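Local coordinates for IPT/TIG domain-containing protein BACOVA_02650 (Bacteroides ovatus, PDB 5E7H) that binds polysaccharide at the cell surface and probably captures xyloglucan before its transport into the periplasm for degradation, at residues A[12-17]-A[115-120]; A[163-168]-A[205-210]. All blocks are in the same frame, centred on the assembly; numbering follows the deposited sequence.

Overall arrangement
The chain is the C-terminal part of a longer surface protein and illustrates how a glycan-binding domain is docked against its neighbour. Interaction 1 joins the loop between strands 4-8 and 18-24 of the IPT/TIG domain to the loop between strands 105-108 and 121-126 of the xyloglucan-binding domain. Interaction 2 follows later in the chain, without interleaving, and pairs strands 160-168 and 207-213 inside the latter domain. The centres of interactions 1 and 2 lie about 10 Å apart. They meet where Val117 O receives a probable hydrogen bond from Trp207 NE1, and Pro115 packs on Phe167. Strands 160-168 and 207-213 thus lie against the 115-120 loop, which in turn meets the IPT/TIG domain.

Interaction 1 of 2, residues A[12-17]-A[115-120]; sequences MPVVGS and PYVSNG. With NA (sodium ion), chain I.
At the junction of the IPT/TIG domain with the xyloglucan-binding domain, Val14 and Val15 at the start of a type II beta turn meet Val117 and Asn119 of a sodium-binding loop. The central polar link runs from Val15 N to Asn119 OD1 (3.0 Å). It is nearly straight at the hydrogen, 167°, with the donor tilted a little from the plane of the side-chain carbonyl. Val15 CG2 lies 3.6 Å from the same OD1, and the two side chains cross at about a right angle.

Val14 supplies the apolar part. With its CG1 anti to the backbone N (chi1 175°), this methyl reaches Val117 CG2 at 3.6 Å and also rests against the backbone of Ser118. Val117 CB comes within 3.6 Å of Val15 O. The turn itself is held by Val14 O, which accepts from Ser17 N at 3.0 Å and from Ser17 OG at 2.7 Å, the hydroxyl lying in the carbonyl plane on a lone pair. Gly16 takes the positive-phi position of the turn.

Asn119 uses its backbone for the metal and its side chain for the contact. Its O binds the sodium ion at 2.6 Å, alongside a water, Asn92, Thr121 and Asp253, while its ND2 is hydrogen-bonded to Tyr84 OH, which also bonds Pro13 O. Gripped by Val15 N at OD1 and Tyr84 OH at ND2, the amide is probably well fixed in rotation. The ion holds only the main chain, so metal site and domain contact share one residue, and some coupling between them is possible.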
loop_
_atom_site.group_PDB
_atom_site.type_symbol
_atom_site.label_atom_id
_atom_site.label_comp_id
_atom_site.label_asym_id
_atom_site.label_seq_id
_atom_site.Cartn_x
_atom_site.Cartn_y
_atom_site.Cartn_z
ATOM N N MET A 12 0.988 0.032 6.335
ATOM C CA MET A 12 2.354 0.551 6.241
ATOM C C MET A 12 2.317 2.005 5.795
ATOM O O MET A 12 2.860 2.368 4.751
ATOM C CB MET A 12 3.209 -0.301 5.303
ATOM C CG MET A 12 4.705 -0.052 5.499
ATOM S SD MET A 12 5.757 -1.277 4.675
ATOM C CE MET A 12 5.601 -2.612 5.826
ATOM N N PRO A 13 1.683 2.843 6.612
ATOM C CA PRO A 13 1.619 4.270 6.273
ATOM C C PRO A 13 2.998 4.883 6.247
ATOM O O PRO A 13 3.856 4.570 7.069
ATOM C CB PRO A 13 0.753 4.862 7.382
ATOM C CG PRO A 13 0.829 3.895 8.510
ATOM C CD PRO A 13 1.024 2.542 7.890
ATOM N N VAL A 14 3.200 5.787 5.291
ATOM C CA VAL A 14 4.455 6.524 5.193
ATOM C C VAL A 14 4.701 7.374 6.439
ATOM O O VAL A 14 3.780 8.015 6.986
ATOM C CB VAL A 14 4.439 7.407 3.909
ATOM C CG1 VAL A 14 5.683 8.307 3.825
ATOM C CG2 VAL A 14 4.341 6.532 2.677
ATOM N N VAL A 15 5.948 7.405 6.914
ATOM C CA VAL A 15 6.291 8.254 8.035
ATOM C C VAL A 15 6.020 9.729 7.681
ATOM O O VAL A 15 6.449 10.217 6.633
ATOM C CB VAL A 15 7.763 8.093 8.450
ATOM C CG1 VAL A 15 8.119 8.994 9.574
ATOM C CG2 VAL A 15 8.038 6.627 8.834
ATOM N N GLY A 16 5.278 10.415 8.535
ATOM C CA GLY A 16 4.918 11.799 8.277
ATOM C C GLY A 16 3.547 11.954 7.663
ATOM O O GLY A 16 3.112 13.075 7.410
ATOM N N SER A 17 2.873 10.841 7.405
ATOM C CA SER A 17 1.523 10.864 6.852
ATOM C C SER A 17 0.504 10.517 7.930
ATOM O O SER A 17 0.857 10.083 9.034
ATOM C CB SER A 17 1.402 9.914 5.669
ATOM O OG SER A 17 1.312 8.557 6.102
ATOM N N PRO A 115 5.740 13.426 -3.834
ATOM C CA PRO A 115 4.673 13.069 -2.888
ATOM C C PRO A 115 4.903 13.557 -1.440
ATOM O O PRO A 115 4.226 13.067 -0.533
ATOM C CB PRO A 115 4.675 11.554 -2.963
ATOM C CG PRO A 115 6.142 11.222 -3.144
ATOM C CD PRO A 115 6.665 12.293 -4.054
ATOM N N TYR A 116 5.825 14.499 -1.293
ATOM C CA TYR A 116 6.100 15.277 -0.064
ATOM C C TYR A 116 6.821 14.467 0.999
ATOM O O TYR A 116 7.838 14.952 1.518
ATOM C CB TYR A 116 4.817 15.911 0.514
ATOM C CG TYR A 116 4.102 16.792 -0.473
ATOM C CD1 TYR A 116 4.668 17.992 -0.900
ATOM C CD2 TYR A 116 2.874 16.417 -0.983
ATOM C CE1 TYR A 116 4.003 18.794 -1.818
ATOM C CE2 TYR A 116 2.211 17.206 -1.900
ATOM C CZ TYR A 116 2.783 18.386 -2.309
ATOM O OH TYR A 116 2.109 19.168 -3.227
ATOM N N VAL A 117 6.312 13.277 1.333
ATOM C CA VAL A 117 6.981 12.338 2.220
ATOM C C VAL A 117 7.131 10.995 1.509
ATOM O O VAL A 117 6.384 10.689 0.575
ATOM C CB VAL A 117 6.215 12.164 3.557
ATOM C CG1 VAL A 117 6.284 13.457 4.361
ATOM C CG2 VAL A 117 4.775 11.763 3.340
ATOM N N SER A 118 8.139 10.225 1.912
ATOM C CA SER A 118 8.300 8.860 1.423
ATOM C C SER A 118 9.127 8.080 2.411
ATOM O O SER A 118 9.897 8.643 3.183
ATOM C CB SER A 118 8.961 8.827 0.036
ATOM O OG SER A 118 10.301 9.245 0.080
ATOM N N ASN A 119 8.948 6.761 2.374
ATOM C CA ASN A 119 9.816 5.856 3.098
ATOM C C ASN A 119 10.937 5.503 2.124
ATOM O O ASN A 119 10.840 4.527 1.375
ATOM C CB ASN A 119 9.053 4.611 3.561
ATOM C CG ASN A 119 8.197 4.844 4.810
ATOM O OD1 ASN A 119 8.029 5.966 5.306
ATOM N ND2 ASN A 119 7.677 3.743 5.351
ATOM N N GLY A 120 11.965 6.341 2.076
ATOM C CA GLY A 120 13.039 6.156 1.120
ATOM C C GLY A 120 12.582 6.334 -0.309
ATOM O O GLY A 120 11.809 7.227 -0.625
HETATM NA NA NA I . 10.790 2.679 -0.399
HETATM O O HOH W 1 10.011 1.604 1.861
#

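Interaction 2 of 2, residues A[163-168]-A[205-210]; sequences QFECFV and GKWMQC
Phe164 with Cys210 and Cys166 with Met208 form antiparallel hydrogen-bonded pairs between segments 163-168 and 207-210, whose axes approach to 4.6 Å with 141° between their N-to-C directions, and Gly205 N extends the link to Val168 O (2.9 Å). Phe164 CG sits between the backbone N and the carbonyl carbon (chi1 51°), which swings the ring across to Cys210; Cys210 CB lies over one ring face, 3.5 Å from Phe164 CZ, and its SG meets Cys166 CB at 3.6 Å. Phe164 and Cys210 turn toward Tyr192 of the second sheet, as expected of a beta sandwich. Separately, Val168 CG2 touches Met208 CE. On the reverse face Phe167 CB stands over the centre of the six-membered ring of Trp207, while the Phe167 ring points its edge at the face of the five-membered ring in a T-shaped pair, planes at 70°. Glu165 CB packs obliquely on Trp207 CE3 at 3.7 Å; beyond it the carboxylate bonds Ser10 through OE1 and Arg256 through OE2. A leucine in place of Glu165 would probably leave the Arg256 guanidinium without its carboxylate mate and Ser10 without this acceptor. Gln163 and Gln209 cross at a slant, their amides committed to Thr11, Arg256 and Ser197.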
loop_
_atom_site.group_PDB
_atom_site.type_symbol
_atom_site.label_atom_id
_atom_site.label_comp_id
_atom_site.label_asym_id
_atom_site.label_seq_id
_atom_site.Cartn_x
_atom_site.Cartn_y
_atom_site.Cartn_z
ATOM N N GLN A 163 -0.919 -5.578 -1.570
ATOM C CA GLN A 163 -1.099 -4.214 -1.066
ATOM C C GLN A 163 0.086 -3.387 -1.503
ATOM O O GLN A 163 1.197 -3.903 -1.680
ATOM C CB GLN A 163 -1.187 -4.163 0.461
ATOM C CG GLN A 163 -2.381 -4.773 1.078
ATOM C CD GLN A 163 -2.356 -4.584 2.590
ATOM O OE1 GLN A 163 -1.287 -4.504 3.212
ATOM N NE2 GLN A 163 -3.527 -4.516 3.176
ATOM N N PHE A 164 -0.122 -2.084 -1.606
ATOM C CA PHE A 164 0.987 -1.166 -1.869
ATOM C C PHE A 164 0.517 0.213 -1.496
ATOM O O PHE A 164 -0.682 0.448 -1.407
ATOM C CB PHE A 164 1.458 -1.201 -3.337
ATOM C CG PHE A 164 0.365 -1.045 -4.363
ATOM C CD1 PHE A 164 -0.347 -2.152 -4.834
ATOM C CD2 PHE A 164 0.066 0.202 -4.899
ATOM C CE1 PHE A 164 -1.351 -2.006 -5.798
ATOM C CE2 PHE A 164 -0.921 0.341 -5.865
ATOM C CZ PHE A 164 -1.630 -0.748 -6.298
ATOM N N GLU A 165 1.461 1.110 -1.306
ATOM C CA GLU A 165 1.129 2.506 -1.060
ATOM C C GLU A 165 1.184 3.222 -2.383
ATOM O O GLU A 165 2.037 2.933 -3.228
ATOM C CB GLU A 165 2.095 3.123 -0.070
ATOM C CG GLU A 165 1.427 3.761 1.133
ATOM C CD GLU A 165 0.647 2.782 2.001
ATOM O OE1 GLU A 165 -0.150 3.253 2.831
ATOM O OE2 GLU A 165 0.855 1.561 1.891
ATOM N N CYS A 166 0.283 4.180 -2.557
ATOM C CA CYS A 166 0.171 4.925 -3.808
ATOM C C CYS A 166 -0.139 6.388 -3.516
ATOM O O CYS A 166 -0.925 6.691 -2.614
ATOM C CB CYS A 166 -0.907 4.313 -4.659
ATOM S SG CYS A 166 -1.062 5.017 -6.318
ATOM N N PHE A 167 0.490 7.289 -4.262
ATOM C CA PHE A 167 0.193 8.713 -4.196
ATOM C C PHE A 167 -0.209 9.179 -5.580
ATOM O O PHE A 167 0.564 9.034 -6.516
ATOM C CB PHE A 167 1.414 9.499 -3.694
ATOM C CG PHE A 167 1.202 11.003 -3.614
ATOM C CD1 PHE A 167 1.129 11.781 -4.767
ATOM C CD2 PHE A 167 1.139 11.637 -2.384
ATOM C CE1 PHE A 167 0.940 13.172 -4.686
ATOM C CE2 PHE A 167 0.972 13.031 -2.307
ATOM C CZ PHE A 167 0.878 13.777 -3.463
ATOM N N VAL A 168 -1.416 9.723 -5.691
ATOM C CA VAL A 168 -1.907 10.292 -6.948
ATOM C C VAL A 168 -2.031 11.811 -6.780
ATOM O O VAL A 168 -2.744 12.286 -5.881
ATOM C CB VAL A 168 -3.268 9.697 -7.341
ATOM C CG1 VAL A 168 -3.841 10.412 -8.592
ATOM C CG2 VAL A 168 -3.160 8.178 -7.544
ATOM N N GLY A 205 -3.379 13.849 -3.538
ATOM C CA GLY A 205 -2.568 14.763 -2.760
ATOM C C GLY A 205 -2.075 14.183 -1.465
ATOM O O GLY A 205 -1.551 14.933 -0.623
ATOM N N LYS A 206 -2.270 12.881 -1.284
ATOM C CA LYS A 206 -1.806 12.183 -0.095
ATOM C C LYS A 206 -1.632 10.720 -0.418
ATOM O O LYS A 206 -2.160 10.235 -1.420
ATOM C CB LYS A 206 -2.797 12.363 1.057
ATOM C CG LYS A 206 -4.172 11.781 0.794
ATOM C CD LYS A 206 -5.136 12.168 1.910
ATOM C CE LYS A 206 -6.537 11.704 1.622
ATOM N NZ LYS A 206 -7.463 12.053 2.741
ATOM N N TRP A 207 -0.851 10.020 0.396
ATOM C CA TRP A 207 -0.682 8.590 0.230
ATOM C C TRP A 207 -1.931 7.818 0.632
ATOM O O TRP A 207 -2.642 8.205 1.575
ATOM C CB TRP A 207 0.487 8.097 1.060
ATOM C CG TRP A 207 1.854 8.472 0.539
ATOM C CD1 TRP A 207 2.621 9.524 0.946
ATOM C CD2 TRP A 207 2.623 7.778 -0.456
ATOM N NE1 TRP A 207 3.806 9.539 0.258
ATOM C CE2 TRP A 207 3.834 8.481 -0.610
ATOM C CE3 TRP A 207 2.396 6.644 -1.246
ATOM C CZ2 TRP A 207 4.814 8.084 -1.492
ATOM C CZ3 TRP A 207 3.381 6.241 -2.140
ATOM C CH2 TRP A 207 4.580 6.962 -2.250
ATOM N N MET A 208 -2.196 6.738 -0.096
ATOM C CA MET A 208 -3.239 5.788 0.274
ATOM C C MET A 208 -2.701 4.378 0.161
ATOM O O MET A 208 -1.733 4.119 -0.587
ATOM C CB MET A 208 -4.474 5.945 -0.614
ATOM C CG MET A 208 -4.182 5.871 -2.073
ATOM S SD MET A 208 -5.698 5.963 -3.067
ATOM C CE MET A 208 -4.979 6.123 -4.699
ATOM N N GLN A 209 -3.318 3.472 0.908
ATOM C CA GLN A 209 -3.083 2.062 0.705
ATOM C C GLN A 209 -4.045 1.555 -0.355
ATOM O O GLN A 209 -5.253 1.777 -0.265
ATOM C CB GLN A 209 -3.271 1.284 1.994
ATOM C CG GLN A 209 -3.163 -0.224 1.795
ATOM C CD GLN A 209 -3.325 -0.967 3.115
ATOM O OE1 GLN A 209 -2.348 -1.305 3.787
ATOM N NE2 GLN A 209 -4.559 -1.159 3.513
ATOM N N CYS A 210 -3.504 0.862 -1.348
ATOM C CA CYS A 210 -4.282 0.161 -2.355
ATOM C C CYS A 210 -4.155 -1.336 -2.112
ATOM O O CYS A 210 -3.092 -1.803 -1.705
ATOM C CB CYS A 210 -3.788 0.478 -3.760
ATOM S SG CYS A 210 -3.858 2.230 -4.191
HETATM O O HOH W 2 -3.227 9.098 -3.638
#